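Local coordinates for DNA damage response protein Rtt109, putative (Neosartorya fumigata, PDB 5ZB9) that probably transfers acetyl groups from acetyl-CoA to lysines of histone H3, as a nuclear acetyltransferase linked to DNA replication and the DNA damage response, at residues Arg163-Asp174 / Phe215-Ile223; Trp235-Leu244 / Phe318-Pro326. All blocks are in the same frame, centred on the assembly; numbering follows the deposited sequence. Where two conformers were deposited one is given.

Contact 1 of 2, residues Arg163-Asp174 / Phe215-Ile223; sequences RGLIKWWCRVID and FETRGFFPI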
loop_
_atom_site.group_PDB
_atom_site.type_symbol
_atom_site.label_atom_id
_atom_site.label_comp_id
_atom_site.label_asym_id
_atom_site.label_seq_id
_atom_site.Cartn_x
_atom_site.Cartn_y
_atom_site.Cartn_z
ATOM N N ARG A 163 -9.940 -14.495 1.094
ATOM C CA ARG A 163 -10.703 -14.149 -0.099
ATOM C C ARG A 163 -11.477 -12.856 0.106
ATOM O O ARG A 163 -11.561 -12.033 -0.796
ATOM C CB ARG A 163 -11.653 -15.285 -0.492
ATOM C CG ARG A 163 -10.944 -16.491 -1.074
ATOM C CD ARG A 163 -11.900 -17.635 -1.386
ATOM N NE ARG A 163 -11.165 -18.857 -1.705
ATOM C CZ ARG A 163 -10.882 -19.260 -2.942
ATOM N NH1 ARG A 163 -11.289 -18.538 -3.985
ATOM N NH2 ARG A 163 -10.201 -20.391 -3.140
ATOM N N GLY A 164 -12.037 -12.674 1.296
ATOM C CA GLY A 164 -12.763 -11.458 1.603
ATOM C C GLY A 164 -11.869 -10.237 1.617
ATOM O O GLY A 164 -12.272 -9.159 1.165
ATOM N N LEU A 165 -10.653 -10.397 2.135
ATOM C CA LEU A 165 -9.702 -9.289 2.194
ATOM C C LEU A 165 -9.223 -8.867 0.806
ATOM O O LEU A 165 -9.085 -7.674 0.525
ATOM C CB LEU A 165 -8.506 -9.654 3.063
ATOM C CG LEU A 165 -8.646 -9.158 4.495
ATOM C CD1 LEU A 165 -7.534 -9.713 5.369
ATOM C CD2 LEU A 165 -8.662 -7.638 4.522
ATOM N N ILE A 166 -8.970 -9.844 -0.058
ATOM C CA ILE A 166 -8.585 -9.542 -1.428
ATOM C C ILE A 166 -9.696 -8.760 -2.152
ATOM O O ILE A 166 -9.417 -7.752 -2.802
ATOM C CB ILE A 166 -8.226 -10.826 -2.203
ATOM C CG1 ILE A 166 -7.016 -11.506 -1.558
ATOM C CG2 ILE A 166 -7.924 -10.514 -3.667
ATOM C CD1 ILE A 166 -6.809 -12.953 -2.000
ATOM N N LYS A 167 -10.950 -9.188 -2.023
ATOM C CA LYS A 167 -12.044 -8.444 -2.647
ATOM C C LYS A 167 -12.181 -7.061 -2.033
ATOM O O LYS A 167 -12.464 -6.088 -2.738
ATOM C CB LYS A 167 -13.368 -9.192 -2.527
ATOM C CG LYS A 167 -13.418 -10.451 -3.358
ATOM C CD LYS A 167 -14.728 -11.201 -3.164
ATOM C CE LYS A 167 -14.612 -12.616 -3.725
ATOM N NZ LYS A 167 -15.886 -13.391 -3.662
ATOM N N TRP A 168 -11.967 -6.973 -0.722
ATOM C CA TRP A 168 -12.104 -5.706 -0.005
ATOM C C TRP A 168 -11.087 -4.683 -0.512
ATOM O O TRP A 168 -11.439 -3.552 -0.847
ATOM C CB TRP A 168 -11.940 -5.930 1.504
ATOM C CG TRP A 168 -12.254 -4.737 2.367
ATOM C CD1 TRP A 168 -13.487 -4.342 2.813
ATOM C CD2 TRP A 168 -11.315 -3.789 2.907
ATOM N NE1 TRP A 168 -13.371 -3.209 3.589
ATOM C CE2 TRP A 168 -12.050 -2.852 3.662
ATOM C CE3 TRP A 168 -9.929 -3.646 2.821
ATOM C CZ2 TRP A 168 -11.446 -1.795 4.328
ATOM C CZ3 TRP A 168 -9.324 -2.588 3.487
ATOM C CH2 TRP A 168 -10.082 -1.679 4.231
ATOM N N TRP A 169 -9.829 -5.096 -0.586
ATOM C CA TRP A 169 -8.763 -4.207 -1.022
ATOM C C TRP A 169 -8.934 -3.775 -2.472
ATOM O O TRP A 169 -8.600 -2.652 -2.826
ATOM C CB TRP A 169 -7.397 -4.869 -0.823
ATOM C CG TRP A 169 -6.868 -4.686 0.568
ATOM C CD1 TRP A 169 -6.630 -5.660 1.494
ATOM C CD2 TRP A 169 -6.536 -3.443 1.197
ATOM N NE1 TRP A 169 -6.154 -5.101 2.651
ATOM C CE2 TRP A 169 -6.083 -3.742 2.493
ATOM C CE3 TRP A 169 -6.570 -2.107 0.783
ATOM C CZ2 TRP A 169 -5.662 -2.753 3.380
ATOM C CZ3 TRP A 169 -6.155 -1.131 1.657
ATOM C CH2 TRP A 169 -5.712 -1.455 2.943
ATOM N N CYS A 170 -9.464 -4.654 -3.313
ATOM C CA CYS A 170 -9.762 -4.247 -4.684
ATOM C C CYS A 170 -10.844 -3.162 -4.708
ATOM O O CYS A 170 -10.765 -2.239 -5.519
ATOM C CB CYS A 170 -10.177 -5.449 -5.530
ATOM S SG CYS A 170 -8.818 -6.616 -5.806
ATOM N N ARG A 171 -11.827 -3.246 -3.806
ATOM C CA ARG A 171 -12.886 -2.244 -3.739
ATOM C C ARG A 171 -12.348 -0.918 -3.207
ATOM O O ARG A 171 -12.872 0.141 -3.517
ATOM C CB ARG A 171 -14.049 -2.740 -2.875
ATOM C CG ARG A 171 -14.907 -3.826 -3.532
ATOM C CD ARG A 171 -16.142 -4.143 -2.693
ATOM N NE ARG A 171 -15.781 -4.699 -1.392
ATOM C CZ ARG A 171 -15.829 -5.993 -1.087
ATOM N NH1 ARG A 171 -15.468 -6.400 0.120
ATOM N NH2 ARG A 171 -16.243 -6.874 -1.989
ATOM N N VAL A 172 -11.290 -0.979 -2.408
ATOM C CA VAL A 172 -10.629 0.233 -1.934
ATOM C C VAL A 172 -9.928 0.932 -3.096
ATOM O O VAL A 172 -9.996 2.154 -3.259
ATOM C CB VAL A 172 -9.587 -0.078 -0.837
ATOM C CG1 VAL A 172 -8.689 1.123 -0.588
ATOM C CG2 VAL A 172 -10.271 -0.537 0.449
ATOM N N ILE A 173 -9.250 0.126 -3.902
ATOM C CA ILE A 173 -8.455 0.598 -5.025
ATOM C C ILE A 173 -9.313 1.067 -6.215
ATOM O O ILE A 173 -8.966 2.037 -6.889
ATOM C CB ILE A 173 -7.471 -0.527 -5.459
ATOM C CG1 ILE A 173 -6.358 -0.643 -4.417
ATOM C CG2 ILE A 173 -6.896 -0.300 -6.857
ATOM C CD1 ILE A 173 -5.685 0.669 -4.120
ATOM N N ASP A 174 -10.441 0.397 -6.450
ATOM C CA ASP A 174 -11.250 0.639 -7.654
ATOM C C ASP A 174 -11.586 2.123 -7.914
ATOM O O ASP A 174 -11.386 2.598 -9.028
ATOM C CB ASP A 174 -12.543 -0.189 -7.599
ATOM C CG ASP A 174 -13.188 -0.369 -8.968
ATOM O OD1 ASP A 174 -12.462 -0.625 -9.949
ATOM O OD2 ASP A 174 -14.424 -0.261 -9.070
ATOM N N PHE A 215 -9.463 -17.412 -14.514
ATOM C CA PHE A 215 -10.920 -17.319 -14.376
ATOM C C PHE A 215 -11.328 -17.087 -12.926
ATOM O O PHE A 215 -12.107 -16.178 -12.642
ATOM C CB PHE A 215 -11.593 -18.572 -14.948
ATOM C CG PHE A 215 -11.109 -18.910 -16.317
ATOM C CD1 PHE A 215 -11.560 -18.195 -17.416
ATOM C CD2 PHE A 215 -10.145 -19.891 -16.505
ATOM C CE1 PHE A 215 -11.082 -18.475 -18.687
ATOM C CE2 PHE A 215 -9.662 -20.180 -17.774
ATOM C CZ PHE A 215 -10.129 -19.467 -18.865
ATOM N N GLU A 216 -10.789 -17.881 -12.006
ATOM C CA GLU A 216 -11.104 -17.692 -10.595
ATOM C C GLU A 216 -10.613 -16.322 -10.085
ATOM O O GLU A 216 -11.283 -15.678 -9.282
ATOM C CB GLU A 216 -10.509 -18.830 -9.757
ATOM C CG GLU A 216 -10.753 -18.684 -8.262
ATOM C CD GLU A 216 -10.367 -19.917 -7.458
ATOM O OE1 GLU A 216 -9.366 -20.590 -7.803
ATOM O OE2 GLU A 216 -11.070 -20.206 -6.464
ATOM N N THR A 217 -9.459 -15.872 -10.568
ATOM C CA THR A 217 -8.906 -14.578 -10.161
ATOM C C THR A 217 -9.830 -13.412 -10.510
ATOM O O THR A 217 -9.882 -12.427 -9.781
ATOM C CB THR A 217 -7.528 -14.337 -10.807
ATOM O OG1 THR A 217 -6.633 -15.388 -10.424
ATOM C CG2 THR A 217 -6.944 -13.021 -10.368
ATOM N N ARG A 218 -10.567 -13.518 -11.615
ATOM C CA ARG A 218 -11.515 -12.461 -11.981
ATOM C C ARG A 218 -12.648 -12.375 -10.957
ATOM O O ARG A 218 -13.329 -11.351 -10.851
ATOM C CB ARG A 218 -12.086 -12.684 -13.386
ATOM C CG ARG A 218 -11.061 -12.532 -14.500
ATOM C CD ARG A 218 -11.661 -12.812 -15.879
ATOM N NE ARG A 218 -12.612 -11.782 -16.291
ATOM C CZ ARG A 218 -13.934 -11.923 -16.259
ATOM N NH1 ARG A 218 -14.474 -13.063 -15.845
ATOM N NH2 ARG A 218 -14.720 -10.927 -16.648
ATOM N N GLY A 219 -12.836 -13.442 -10.188
ATOM C CA GLY A 219 -13.812 -13.424 -9.114
ATOM C C GLY A 219 -13.486 -12.382 -8.058
ATOM O O GLY A 219 -14.358 -11.966 -7.301
ATOM N N PHE A 220 -12.228 -11.951 -8.001
ATOM C CA PHE A 220 -11.826 -10.979 -6.997
ATOM C C PHE A 220 -12.045 -9.548 -7.479
ATOM O O PHE A 220 -12.094 -8.623 -6.669
ATOM C CB PHE A 220 -10.360 -11.179 -6.605
ATOM C CG PHE A 220 -10.079 -12.503 -5.957
ATOM C CD1 PHE A 220 -10.586 -12.796 -4.698
ATOM C CD2 PHE A 220 -9.303 -13.456 -6.601
ATOM C CE1 PHE A 220 -10.335 -14.023 -4.096
ATOM C CE2 PHE A 220 -9.050 -14.684 -6.006
ATOM C CZ PHE A 220 -9.571 -14.967 -4.750
ATOM N N PHE A 221 -12.173 -9.371 -8.795
ATOM C CA PHE A 221 -12.345 -8.038 -9.373
ATOM C C PHE A 221 -13.669 -7.409 -8.930
ATOM O O PHE A 221 -14.653 -8.114 -8.746
ATOM C CB PHE A 221 -12.296 -8.089 -10.911
ATOM C CG PHE A 221 -10.967 -8.528 -11.484
ATOM C CD1 PHE A 221 -9.847 -8.680 -10.679
ATOM C CD2 PHE A 221 -10.842 -8.781 -12.847
ATOM C CE1 PHE A 221 -8.636 -9.080 -11.222
ATOM C CE2 PHE A 221 -9.631 -9.183 -13.393
ATOM C CZ PHE A 221 -8.531 -9.330 -12.588
ATOM N N PRO A 222 -13.706 -6.078 -8.780
ATOM C CA PRO A 222 -14.981 -5.395 -8.500
ATOM C C PRO A 222 -15.976 -5.549 -9.662
ATOM O O PRO A 222 -15.547 -5.695 -10.807
ATOM C CB PRO A 222 -14.573 -3.927 -8.329
ATOM C CG PRO A 222 -13.080 -3.931 -8.188
ATOM C CD PRO A 222 -12.578 -5.139 -8.888
ATOM N N ILE A 223 -17.276 -5.495 -9.379
ATOM C CA ILE A 223 -18.296 -5.718 -10.410
ATOM C C ILE A 223 -18.244 -4.652 -11.513
ATOM O O ILE A 223 -18.680 -4.890 -12.642
ATOM C CB ILE A 223 -19.726 -5.782 -9.790
ATOM C CG1 ILE A 223 -20.781 -6.122 -10.856
ATOM C CG2 ILE A 223 -20.072 -4.493 -9.057
ATOM C CD1 ILE A 223 -20.484 -7.400 -11.650
HETATM O O HOH W 1 -13.345 -6.593 -5.518
#

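Contact 2 of 2, residues Trp235-Leu244 / Phe318-Pro326; sequences WLNSYPLHQL and FLWLVINPP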
loop_
_atom_site.group_PDB
_atom_site.type_symbol
_atom_site.label_atom_id
_atom_site.label_comp_id
_atom_site.label_asym_id
_atom_site.label_seq_id
_atom_site.Cartn_x
_atom_site.Cartn_y
_atom_site.Cartn_z
ATOM N N TRP A 235 -8.880 -3.874 -14.874
ATOM C CA TRP A 235 -8.306 -4.920 -14.025
ATOM C C TRP A 235 -7.690 -6.030 -14.867
ATOM O O TRP A 235 -8.323 -6.564 -15.777
ATOM C CB TRP A 235 -9.362 -5.496 -13.080
ATOM C CG TRP A 235 -9.756 -4.513 -12.026
ATOM C CD1 TRP A 235 -10.717 -3.552 -12.123
ATOM C CD2 TRP A 235 -9.173 -4.369 -10.724
ATOM N NE1 TRP A 235 -10.777 -2.822 -10.961
ATOM C CE2 TRP A 235 -9.842 -3.307 -10.085
ATOM C CE3 TRP A 235 -8.159 -5.041 -10.037
ATOM C CZ2 TRP A 235 -9.530 -2.899 -8.788
ATOM C CZ3 TRP A 235 -7.847 -4.634 -8.744
ATOM C CH2 TRP A 235 -8.530 -3.573 -8.137
ATOM N N LEU A 236 -6.445 -6.368 -14.561
ATOM C CA LEU A 236 -5.732 -7.407 -15.291
ATOM C C LEU A 236 -5.148 -8.410 -14.322
ATOM O O LEU A 236 -4.620 -8.032 -13.278
ATOM C CB LEU A 236 -4.622 -6.808 -16.147
ATOM C CG LEU A 236 -5.051 -6.040 -17.391
ATOM C CD1 LEU A 236 -3.849 -5.430 -18.074
ATOM C CD2 LEU A 236 -5.778 -6.970 -18.327
ATOM N N ASN A 237 -5.240 -9.688 -14.673
ATOM C CA ASN A 237 -4.623 -10.743 -13.884
ATOM C C ASN A 237 -3.184 -10.981 -14.328
ATOM O O ASN A 237 -2.884 -11.984 -14.961
ATOM C CB ASN A 237 -5.444 -12.036 -13.989
ATOM C CG ASN A 237 -4.830 -13.199 -13.213
ATOM O OD1 ASN A 237 -4.992 -14.359 -13.594
ATOM N ND2 ASN A 237 -4.114 -12.895 -12.133
ATOM N N SER A 238 -2.292 -10.056 -13.998
ATOM C CA SER A 238 -0.876 -10.249 -14.291
ATOM C C SER A 238 0.008 -9.304 -13.485
ATOM O O SER A 238 -0.482 -8.482 -12.716
ATOM C CB SER A 238 -0.609 -10.065 -15.790
ATOM O OG SER A 238 -1.152 -8.843 -16.254
ATOM N N TYR A 239 1.316 -9.443 -13.664
ATOM C CA TYR A 239 2.293 -8.581 -13.023
ATOM C C TYR A 239 2.862 -7.594 -14.045
ATOM O O TYR A 239 3.395 -8.003 -15.073
ATOM C CB TYR A 239 3.402 -9.428 -12.404
ATOM C CG TYR A 239 4.544 -8.637 -11.803
ATOM C CD1 TYR A 239 4.344 -7.820 -10.701
ATOM C CD2 TYR A 239 5.828 -8.737 -12.318
ATOM C CE1 TYR A 239 5.388 -7.112 -10.145
ATOM C CE2 TYR A 239 6.877 -8.033 -11.766
ATOM C CZ TYR A 239 6.653 -7.224 -10.682
ATOM O OH TYR A 239 7.693 -6.515 -10.133
ATOM N N PRO A 240 2.746 -6.288 -13.761
ATOM C CA PRO A 240 3.106 -5.232 -14.716
ATOM C C PRO A 240 4.615 -5.061 -14.851
ATOM O O PRO A 240 5.125 -3.966 -14.612
ATOM C CB PRO A 240 2.472 -3.984 -14.098
ATOM C CG PRO A 240 2.574 -4.245 -12.618
ATOM C CD PRO A 240 2.316 -5.731 -12.465
ATOM N N LEU A 241 5.299 -6.137 -15.234
ATOM C CA LEU A 241 6.761 -6.197 -15.295
ATOM C C LEU A 241 7.431 -5.055 -16.065
ATOM O O LEU A 241 8.371 -4.437 -15.573
ATOM C CB LEU A 241 7.186 -7.526 -15.913
ATOM C CG LEU A 241 8.672 -7.674 -16.225
ATOM C CD1 LEU A 241 9.517 -7.629 -14.950
ATOM C CD2 LEU A 241 8.893 -8.958 -16.985
ATOM N N HIS A 242 6.947 -4.775 -17.268
ATOM C CA HIS A 242 7.602 -3.799 -18.128
ATOM C C HIS A 242 7.419 -2.362 -17.669
ATOM O O HIS A 242 8.179 -1.487 -18.076
ATOM C CB HIS A 242 7.117 -3.975 -19.566
ATOM C CG HIS A 242 7.546 -5.277 -20.164
ATOM N ND1 HIS A 242 6.758 -6.409 -20.129
ATOM C CD2 HIS A 242 8.710 -5.647 -20.747
ATOM C CE1 HIS A 242 7.408 -7.412 -20.694
ATOM N NE2 HIS A 242 8.595 -6.977 -21.074
ATOM N N GLN A 243 6.442 -2.115 -16.801
ATOM C CA GLN A 243 6.253 -0.768 -16.262
ATOM C C GLN A 243 7.092 -0.539 -15.006
ATOM O O GLN A 243 7.413 0.594 -14.660
ATOM C CB GLN A 243 4.782 -0.509 -15.957
ATOM C CG GLN A 243 3.869 -0.594 -17.166
ATOM C CD GLN A 243 2.504 0.009 -16.893
ATOM O OE1 GLN A 243 2.363 1.231 -16.790
ATOM N NE2 GLN A 243 1.490 -0.845 -16.766
ATOM N N LEU A 244 7.454 -1.626 -14.338
ATOM C CA LEU A 244 8.196 -1.555 -13.086
ATOM C C LEU A 244 9.693 -1.780 -13.265
ATOM O O LEU A 244 10.494 -1.279 -12.481
ATOM C CB LEU A 244 7.648 -2.591 -12.107
ATOM C CG LEU A 244 6.614 -2.145 -11.082
ATOM C CD1 LEU A 244 5.585 -1.210 -11.701
ATOM C CD2 LEU A 244 5.951 -3.375 -10.474
ATOM N N PHE A 318 -1.717 -10.194 -4.441
ATOM C CA PHE A 318 -0.787 -9.097 -4.629
ATOM C C PHE A 318 -1.368 -8.104 -5.612
ATOM O O PHE A 318 -1.779 -8.467 -6.712
ATOM C CB PHE A 318 0.568 -9.613 -5.106
ATOM C CG PHE A 318 1.167 -10.635 -4.190
ATOM C CD1 PHE A 318 1.816 -10.248 -3.035
ATOM C CD2 PHE A 318 1.063 -11.985 -4.474
ATOM C CE1 PHE A 318 2.359 -11.182 -2.178
ATOM C CE2 PHE A 318 1.613 -12.930 -3.619
ATOM C CZ PHE A 318 2.263 -12.522 -2.467
ATOM N N LEU A 319 -1.403 -6.845 -5.203
ATOM C CA LEU A 319 -2.062 -5.812 -5.979
ATOM C C LEU A 319 -1.114 -4.667 -6.361
ATOM O O LEU A 319 -0.370 -4.154 -5.523
ATOM C CB LEU A 319 -3.249 -5.280 -5.189
ATOM C CG LEU A 319 -4.199 -4.345 -5.911
ATOM C CD1 LEU A 319 -4.854 -5.116 -7.025
ATOM C CD2 LEU A 319 -5.250 -3.863 -4.955
ATOM N N TRP A 320 -1.135 -4.285 -7.633
ATOM C CA TRP A 320 -0.387 -3.124 -8.092
ATOM C C TRP A 320 -1.313 -2.230 -8.896
ATOM O O TRP A 320 -1.864 -2.648 -9.914
ATOM C CB TRP A 320 0.828 -3.528 -8.940
ATOM C CG TRP A 320 1.679 -4.566 -8.290
ATOM C CD1 TRP A 320 2.704 -4.358 -7.410
ATOM C CD2 TRP A 320 1.569 -5.984 -8.448
ATOM N NE1 TRP A 320 3.241 -5.557 -7.020
ATOM C CE2 TRP A 320 2.563 -6.572 -7.640
ATOM C CE3 TRP A 320 0.727 -6.813 -9.196
ATOM C CZ2 TRP A 320 2.737 -7.954 -7.554
ATOM C CZ3 TRP A 320 0.904 -8.190 -9.116
ATOM C CH2 TRP A 320 1.902 -8.744 -8.299
ATOM N N LEU A 321 -1.511 -1.010 -8.416
ATOM C CA LEU A 321 -2.200 -0.007 -9.197
ATOM C C LEU A 321 -1.144 0.873 -9.841
ATOM O O LEU A 321 -0.406 1.574 -9.143
ATOM C CB LEU A 321 -3.146 0.818 -8.327
ATOM C CG LEU A 321 -3.732 2.054 -9.013
ATOM C CD1 LEU A 321 -4.643 1.652 -10.178
ATOM C CD2 LEU A 321 -4.467 2.916 -8.004
ATOM N N VAL A 322 -1.037 0.814 -11.163
ATOM C CA VAL A 322 0.009 1.576 -11.846
ATOM C C VAL A 322 -0.575 2.786 -12.571
ATOM O O VAL A 322 -1.405 2.649 -13.486
ATOM C CB VAL A 322 0.796 0.706 -12.850
ATOM C CG1 VAL A 322 1.891 1.523 -13.522
ATOM C CG2 VAL A 322 1.390 -0.508 -12.148
ATOM N N ILE A 323 -0.129 3.966 -12.146
ATOM C CA ILE A 323 -0.628 5.234 -12.663
ATOM C C ILE A 323 0.397 5.913 -13.572
ATOM O O ILE A 323 1.520 6.204 -13.156
ATOM C CB ILE A 323 -1.003 6.193 -11.513
ATOM C CG1 ILE A 323 -2.165 5.613 -10.701
ATOM C CG2 ILE A 323 -1.338 7.586 -12.051
ATOM C CD1 ILE A 323 -2.434 6.329 -9.396
ATOM N N ASN A 324 0.008 6.166 -14.817
ATOM C CA ASN A 324 0.896 6.848 -15.752
ATOM C C ASN A 324 0.430 8.273 -15.966
ATOM O O ASN A 324 -0.620 8.506 -16.562
ATOM C CB ASN A 324 0.975 6.092 -17.079
ATOM C CG ASN A 324 1.592 4.715 -16.922
ATOM O OD1 ASN A 324 2.782 4.592 -16.654
ATOM N ND2 ASN A 324 0.780 3.671 -17.075
ATOM N N PRO A 325 1.214 9.238 -15.463
ATOM C CA PRO A 325 0.879 10.662 -15.498
ATOM C C PRO A 325 0.953 11.213 -16.927
ATOM O O PRO A 325 1.493 10.529 -17.803
ATOM C CB PRO A 325 1.949 11.279 -14.597
ATOM C CG PRO A 325 3.134 10.422 -14.839
ATOM C CD PRO A 325 2.575 9.019 -14.943
ATOM N N PRO A 326 0.407 12.419 -17.164
ATOM C CA PRO A 326 0.442 12.971 -18.522
ATOM C C PRO A 326 1.863 13.058 -19.073
ATOM O O PRO A 326 2.771 13.530 -18.385
ATOM C CB PRO A 326 -0.172 14.365 -18.350
ATOM C CG PRO A 326 -1.046 14.244 -17.144
ATOM C CD PRO A 326 -0.311 13.308 -16.229
HETATM O O HOH W 2 -1.018 1.090 -15.963
#

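Contact 1 of 2, residues Arg163-Asp174 / Phe215-Ile223
Phe220 lies against Arg163, Ile166 and Lys167 of helix 162-177, which in this Rtt109-type acetyltransferase fold runs between strand 133-140 and residues 215-223, a weakly bonded helical turn that leads into a type I beta turn from Arg218 to Phe221 and then a loop. Arg163 can be followed outward along its length. Its CB is 4.0 Å from Phe220 CE1, and CG, placed anti to the carbonyl carbon (chi1 -72°), meets the same CE1 at the ring edge, nearly in the ring plane. The extended chain then carries CD and NE past Phe220, and NH1, 4.0 Å from Phe220 CZ, reaches Glu216 OE2 at 3.0 Å. In this salt bridge the N-H...O angle is 154° and OE2 lies near the guanidinium plane; seen from the carboxylate, NH1 approaches 49° out of plane. NH2 adds a weak, longer bond of 3.4 Å to the same OE2, giving one oxygen two donors.

Ile166 CG2 packs on Phe220 CD1 at 3.7 Å and Ile166 CD1 lies over one face of the Phe220 ring, while Lys167 CG sits at its edge. Further along the helix, Cys170 CB faces Pro222 CD. Trp168 and Arg171, which contact CoA in a complex of this protein (none is bound here), sit on the same helix, and CB of Trp168 points away from residues 215-223. Asp174 CG rests on Pro222 CG at 3.6 Å, its carboxylate held by Thr224 and Arg178 beyond the contact. One water joins the two backbones, donating to Lys167 O at 3.0 Å and to Phe220 O at 2.6 Å.

Contact 2 of 2, residues Trp235-Leu244 / Phe318-Pro326
Pro240 and Trp320 approach to 7.8 Å between CA atoms, and Gln243 and Val322 to 8.0 Å, so side chains rather than strand pairing make this contact. Alternation along strand 317-324 sends CB of Trp320, Val322 and Asn324 toward residues 235-244. Tyr239, with CG anti to its N (chi1 175°), brings its CD1 edge over one face of Trp320 in a T-shaped pair: the centroids of the Tyr239 ring and the Trp320 six-membered ring are 4.8 Å apart, with planes at 68°. Pro240 CD packs on Trp320 CE3, and Pro240 CG on Val322 CG2 at 3.9 Å. Strand 202-208 lies in the sheet between strands 235-236 and 317-324, pairing with both. Trp320 NE1 hydrogen-bonds the acetyl oxygen of acetylated Lys264, while Tyr239 OH bonds Leu255 O. Trp235 CZ3 meets Leu319 CD1 at the indole edge, 3.5 Å away. Val322 CG1 lies against the Gln243 amide, whose OE1 accepts from Asn324 ND2 at 2.9 Å, nearly straight (162°) and in the carbonyl plane, with the two amides almost coplanar. Asn324 OD1 accepts from Arg133, ND2 also donates to Glu183, and a water spans Gln243 NE2 and Val322 O.

In the fold
After strands 22-35 to 133-140 and helix 111-127, the chain reaches helix 162-177. Strand 202-208 and helix 214-218 follow, and contact 1 closes a loop of 40 residues. Strand 235-236 then opens contact 2, which closes a loop of 73 residues at strand 317-324. The two loops are in series, neither nested nor crossed. The contact centres are about 16 Å apart, yet the contacts touch: Asp174 OD1 probably accepts a hydrogen bond from Trp235 NE1 (2.9 Å), and Ile173 CG1 packs on Leu319 CD2. Contact 1 thus ties the helix carrying two of the CoA-site residues to residues 215-223, and contact 2 packs strand 235-236 and the short helix 241-244 against strand 317-324 of the same sheet.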